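PDB 1JZT: NAD(P)H-hydrate epimerase from Saccharomyces cerevisiae, which catalyses the epimerization of the R- and S-forms of hydrated NAD(P)H, a step in the repair of these damaged nucleotides, and uses potassium as cofactor. Local coordinates for residues 211-223 with 234-246. Numbering follows the deposited sequence.
Sequences NQTTHYVGGRFIP and PFGYESTDQILKL
Val217 and Leu244 form an antiparallel hydrogen-bonded pair, with Val217 N to Leu244 O and Leu244 N to Val217 O both 3.1 Å; through it the C-terminal strand 243-245 closes one edge of the Rossmann-like sheet. The strand directions differ by 148°, which sets 243-245 against the parallel run ending in 214-218. Val217 CG1, between its backbone N and carbonyl carbon, lies over a face of the Phe235 ring, 4.2 Å from the centroid, a CH-pi contact.

Beyond the strands, Arg220 reaches back along Tyr237. Its CB stands 4.0 Å from the Tyr237 ring centroid, 16° off the normal, and the fully extended chain carries the guanidinium past the ring to lie over Tyr237 CB, the two planes 18° apart. There NH1 serves two carbonyls near the guanidinium plane, Ser239 O at 2.8 Å and Asp241 O at 3.0 Å, pinning the type II' turn 238-241.

Further out, Asp241 is held by a salt bridge to Arg45, and helix 28-46 also supplies Ser38 and Gln41 to the backbone of Gln242. Water 1 accepts from Tyr237 OH at 2.7 Å and donates to Gly219 O at 2.8 Å.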
loop_
_atom_site.group_PDB
_atom_site.type_symbol
_atom_site.label_atom_id
_atom_site.label_comp_id
_atom_site.label_asym_id
_atom_site.label_seq_id
_atom_site.Cartn_x
_atom_site.Cartn_y
_atom_site.Cartn_z
ATOM N N ASN A 211 3.624 19.164 -1.666
ATOM C CA ASN A 211 2.388 19.873 -1.964
ATOM C C ASN A 211 1.371 18.980 -2.672
ATOM O O ASN A 211 0.169 19.251 -2.648
ATOM C CB ASN A 211 2.682 21.115 -2.818
ATOM C CG ASN A 211 3.486 20.795 -4.068
ATOM O OD1 ASN A 211 4.685 20.518 -4.002
ATOM N ND2 ASN A 211 2.823 20.825 -5.217
ATOM N N GLN A 212 1.853 17.906 -3.286
ATOM C CA GLN A 212 0.980 16.985 -4.005
ATOM C C GLN A 212 0.752 15.659 -3.284
ATOM O O GLN A 212 -0.304 15.032 -3.445
ATOM C CB GLN A 212 1.564 16.698 -5.391
ATOM C CG GLN A 212 1.448 17.856 -6.372
ATOM C CD GLN A 212 0.025 18.054 -6.859
ATOM O OE1 GLN A 212 -0.555 17.167 -7.493
ATOM N NE2 GLN A 212 -0.548 19.220 -6.566
ATOM N N THR A 213 1.729 15.248 -2.477
ATOM C CA THR A 213 1.666 13.967 -1.775
ATOM C C THR A 213 1.975 14.012 -0.283
ATOM O O THR A 213 2.989 14.581 0.128
ATOM C CB THR A 213 2.663 12.983 -2.412
ATOM O OG1 THR A 213 2.542 13.055 -3.837
ATOM C CG2 THR A 213 2.391 11.556 -1.951
ATOM N N THR A 214 1.106 13.408 0.525
ATOM C CA THR A 214 1.351 13.343 1.958
ATOM C C THR A 214 2.126 12.033 2.159
ATOM O O THR A 214 1.749 11.002 1.599
ATOM C CB THR A 214 0.034 13.312 2.760
ATOM O OG1 THR A 214 -0.700 14.519 2.521
ATOM C CG2 THR A 214 0.324 13.200 4.250
ATOM N N HIS A 215 3.201 12.077 2.943
ATOM C CA HIS A 215 4.041 10.901 3.166
ATOM C C HIS A 215 3.948 10.346 4.587
ATOM O O HIS A 215 4.128 11.065 5.575
ATOM C CB HIS A 215 5.508 11.249 2.845
ATOM C CG HIS A 215 6.423 10.061 2.742
ATOM N ND1 HIS A 215 7.798 10.186 2.744
ATOM C CD2 HIS A 215 6.169 8.738 2.597
ATOM C CE1 HIS A 215 8.350 8.992 2.603
ATOM N NE2 HIS A 215 7.382 8.095 2.511
ATOM N N TYR A 216 3.657 9.053 4.663
ATOM C CA TYR A 216 3.563 8.319 5.919
ATOM C C TYR A 216 4.503 7.122 5.846
ATOM O O TYR A 216 4.799 6.607 4.759
ATOM C CB TYR A 216 2.152 7.759 6.131
ATOM C CG TYR A 216 1.058 8.753 6.448
ATOM C CD1 TYR A 216 0.907 9.264 7.734
ATOM C CD2 TYR A 216 0.128 9.123 5.479
ATOM C CE1 TYR A 216 -0.155 10.117 8.054
ATOM C CE2 TYR A 216 -0.935 9.972 5.784
ATOM C CZ TYR A 216 -1.068 10.461 7.075
ATOM O OH TYR A 216 -2.125 11.277 7.379
ATOM N N VAL A 217 4.977 6.678 7.005
ATOM C CA VAL A 217 5.809 5.484 7.069
ATOM C C VAL A 217 5.059 4.562 8.030
ATOM O O VAL A 217 4.478 5.025 9.017
ATOM C CB VAL A 217 7.237 5.758 7.618
ATOM C CG1 VAL A 217 7.190 6.214 9.066
ATOM C CG2 VAL A 217 8.080 4.499 7.482
ATOM N N GLY A 218 5.054 3.268 7.725
ATOM C CA GLY A 218 4.352 2.301 8.552
ATOM C C GLY A 218 5.174 1.048 8.783
ATOM O O GLY A 218 6.264 0.908 8.232
ATOM N N GLY A 219 4.653 0.135 9.597
ATOM C CA GLY A 219 5.386 -1.083 9.897
ATOM C C GLY A 219 6.210 -0.843 11.148
ATOM O O GLY A 219 7.437 -0.756 11.094
ATOM N N ARG A 220 5.528 -0.737 12.285
ATOM C CA ARG A 220 6.193 -0.476 13.558
ATOM C C ARG A 220 6.671 -1.766 14.224
ATOM O O ARG A 220 6.022 -2.285 15.128
ATOM C CB ARG A 220 5.231 0.278 14.483
ATOM C CG ARG A 220 5.838 0.801 15.776
ATOM C CD ARG A 220 4.848 1.699 16.516
ATOM N NE ARG A 220 5.421 2.249 17.749
ATOM C CZ ARG A 220 4.772 3.063 18.575
ATOM N NH1 ARG A 220 3.520 3.431 18.306
ATOM N NH2 ARG A 220 5.370 3.507 19.676
ATOM N N PHE A 221 7.812 -2.280 13.768
ATOM C CA PHE A 221 8.372 -3.507 14.324
ATOM C C PHE A 221 9.883 -3.562 14.140
ATOM O O PHE A 221 10.454 -4.632 13.941
ATOM C CB PHE A 221 7.710 -4.730 13.674
ATOM C CG PHE A 221 7.547 -4.616 12.179
ATOM C CD1 PHE A 221 8.659 -4.595 11.338
ATOM C CD2 PHE A 221 6.275 -4.525 11.613
ATOM C CE1 PHE A 221 8.506 -4.482 9.959
ATOM C CE2 PHE A 221 6.112 -4.412 10.234
ATOM C CZ PHE A 221 7.230 -4.391 9.403
ATOM N N ILE A 222 10.526 -2.401 14.223
ATOM C CA ILE A 222 11.975 -2.300 14.043
ATOM C C ILE A 222 12.711 -1.746 15.265
ATOM O O ILE A 222 12.463 -0.617 15.686
ATOM C CB ILE A 222 12.303 -1.393 12.839
ATOM C CG1 ILE A 222 11.705 -1.991 11.567
ATOM C CG2 ILE A 222 13.809 -1.217 12.703
ATOM C CD1 ILE A 222 11.617 -1.002 10.437
ATOM N N PRO A 223 13.627 -2.541 15.851
ATOM C CA PRO A 223 14.396 -2.109 17.022
ATOM C C PRO A 223 15.520 -1.161 16.596
ATOM O O PRO A 223 15.916 -1.140 15.430
ATOM C CB PRO A 223 14.906 -3.426 17.605
ATOM C CG PRO A 223 15.100 -4.267 16.406
ATOM C CD PRO A 223 13.892 -3.957 15.540
ATOM N N PRO A 234 15.114 4.170 13.956
ATOM C CA PRO A 234 13.702 3.772 14.053
ATOM C C PRO A 234 12.826 5.025 14.121
ATOM O O PRO A 234 13.177 5.988 14.795
ATOM C CB PRO A 234 13.665 2.950 15.340
ATOM C CG PRO A 234 14.757 3.577 16.166
ATOM C CD PRO A 234 15.864 3.748 15.152
ATOM N N PHE A 235 11.696 5.006 13.421
ATOM C CA PHE A 235 10.797 6.154 13.386
ATOM C C PHE A 235 10.023 6.416 14.675
ATOM O O PHE A 235 9.590 5.490 15.361
ATOM C CB PHE A 235 9.841 6.012 12.203
ATOM C CG PHE A 235 10.541 6.019 10.884
ATOM C CD1 PHE A 235 10.916 7.219 10.291
ATOM C CD2 PHE A 235 10.917 4.821 10.279
ATOM C CE1 PHE A 235 11.662 7.224 9.115
ATOM C CE2 PHE A 235 11.662 4.816 9.108
ATOM C CZ PHE A 235 12.037 6.020 8.525
ATOM N N GLY A 236 9.852 7.697 14.987
ATOM C CA GLY A 236 9.158 8.088 16.199
ATOM C C GLY A 236 7.643 8.058 16.145
ATOM O O GLY A 236 6.984 9.097 16.273
ATOM N N TYR A 237 7.087 6.865 15.959
ATOM C CA TYR A 237 5.644 6.685 15.928
ATOM C C TYR A 237 5.077 7.294 17.202
ATOM O O TYR A 237 5.628 7.093 18.284
ATOM C CB TYR A 237 5.312 5.193 15.883
ATOM C CG TYR A 237 5.728 4.535 14.597
ATOM C CD1 TYR A 237 4.946 4.664 13.453
ATOM C CD2 TYR A 237 6.921 3.819 14.507
ATOM C CE1 TYR A 237 5.334 4.101 12.252
ATOM C CE2 TYR A 237 7.325 3.251 13.300
ATOM C CZ TYR A 237 6.525 3.396 12.180
ATOM O OH TYR A 237 6.903 2.838 10.981
ATOM N N GLU A 238 3.981 8.038 17.071
ATOM C CA GLU A 238 3.336 8.678 18.212
ATOM C C GLU A 238 2.326 7.758 18.876
ATOM O O GLU A 238 1.631 7.004 18.197
ATOM C CB GLU A 238 2.624 9.957 17.760
ATOM C CG GLU A 238 3.566 11.041 17.258
ATOM C CD GLU A 238 2.847 12.192 16.575
ATOM O OE1 GLU A 238 1.629 12.380 16.804
ATOM O OE2 GLU A 238 3.517 12.921 15.813
ATOM N N SER A 239 2.249 7.818 20.204
ATOM C CA SER A 239 1.293 7.004 20.951
ATOM C C SER A 239 1.347 5.540 20.503
ATOM O O SER A 239 2.418 4.942 20.447
ATOM C CB SER A 239 -0.114 7.573 20.747
ATOM O OG SER A 239 -1.073 6.881 21.522
ATOM N N THR A 240 0.187 4.968 20.184
ATOM C CA THR A 240 0.114 3.581 19.736
ATOM C C THR A 240 -0.062 3.497 18.215
ATOM O O THR A 240 -0.373 2.432 17.689
ATOM C CB THR A 240 -1.059 2.828 20.415
ATOM O OG1 THR A 240 -2.269 3.558 20.198
ATOM C CG2 THR A 240 -0.823 2.684 21.928
ATOM N N ASP A 241 0.143 4.616 17.520
ATOM C CA ASP A 241 0.008 4.675 16.059
ATOM C C ASP A 241 0.896 3.680 15.324
ATOM O O ASP A 241 2.000 3.368 15.775
ATOM C CB ASP A 241 0.366 6.060 15.517
ATOM C CG ASP A 241 -0.627 7.135 15.907
ATOM O OD1 ASP A 241 -1.718 6.807 16.411
ATOM O OD2 ASP A 241 -0.302 8.325 15.693
ATOM N N GLN A 242 0.419 3.198 14.179
ATOM C CA GLN A 242 1.207 2.266 13.376
ATOM C C GLN A 242 1.702 2.991 12.122
ATOM O O GLN A 242 2.215 2.379 11.176
ATOM C CB GLN A 242 0.375 1.042 12.995
ATOM C CG GLN A 242 -0.056 0.204 14.206
ATOM C CD GLN A 242 1.126 -0.350 14.985
ATOM O OE1 GLN A 242 1.872 -1.187 14.483
ATOM N NE2 GLN A 242 1.308 0.124 16.212
ATOM N N ILE A 243 1.534 4.311 12.141
ATOM C CA ILE A 243 1.959 5.187 11.062
ATOM C C ILE A 243 2.514 6.457 11.700
ATOM O O ILE A 243 2.225 6.756 12.863
ATOM C CB ILE A 243 0.777 5.593 10.140
ATOM C CG1 ILE A 243 -0.291 6.330 10.960
ATOM C CG2 ILE A 243 0.194 4.366 9.454
ATOM C CD1 ILE A 243 -1.391 6.963 10.112
ATOM N N LEU A 244 3.325 7.181 10.933
ATOM C CA LEU A 244 3.934 8.444 11.357
ATOM C C LEU A 244 3.993 9.333 10.118
ATOM O O LEU A 244 4.467 8.903 9.064
ATOM C CB LEU A 244 5.363 8.229 11.873
ATOM C CG LEU A 244 6.150 9.516 12.175
ATOM C CD1 LEU A 244 5.452 10.298 13.287
ATOM C CD2 LEU A 244 7.579 9.176 12.589
ATOM N N LYS A 245 3.497 10.557 10.231
ATOM C CA LYS A 245 3.521 11.475 9.104
ATOM C C LYS A 245 4.983 11.874 8.873
ATOM O O LYS A 245 5.616 12.468 9.752
ATOM C CB LYS A 245 2.650 12.697 9.414
ATOM C CG LYS A 245 2.421 13.638 8.251
ATOM C CD LYS A 245 1.557 14.804 8.703
ATOM C CE LYS A 245 1.377 15.816 7.598
ATOM N NZ LYS A 245 0.740 15.174 6.420
ATOM N N LEU A 246 5.489 11.504 7.694
ATOM C CA LEU A 246 6.866 11.716 7.225
ATOM C C LEU A 246 7.818 10.579 7.610
ATOM O O LEU A 246 8.530 10.690 8.632
ATOM C CB LEU A 246 7.422 13.057 7.692
ATOM C CG LEU A 246 7.181 14.198 6.698
ATOM C CD1 LEU A 246 5.680 14.370 6.480
ATOM C CD2 LEU A 246 7.798 15.483 7.222
ATOM O OXT LEU A 246 7.827 9.562 6.878
HETATM O O HOH W 1 9.178 1.400 10.573
HETATM O O HOH W 2 2.819 -1.454 11.816
HETATM O O HOH W 3 3.554 -2.916 15.528
HETATM O O HOH W 4 4.849 5.528 21.523
#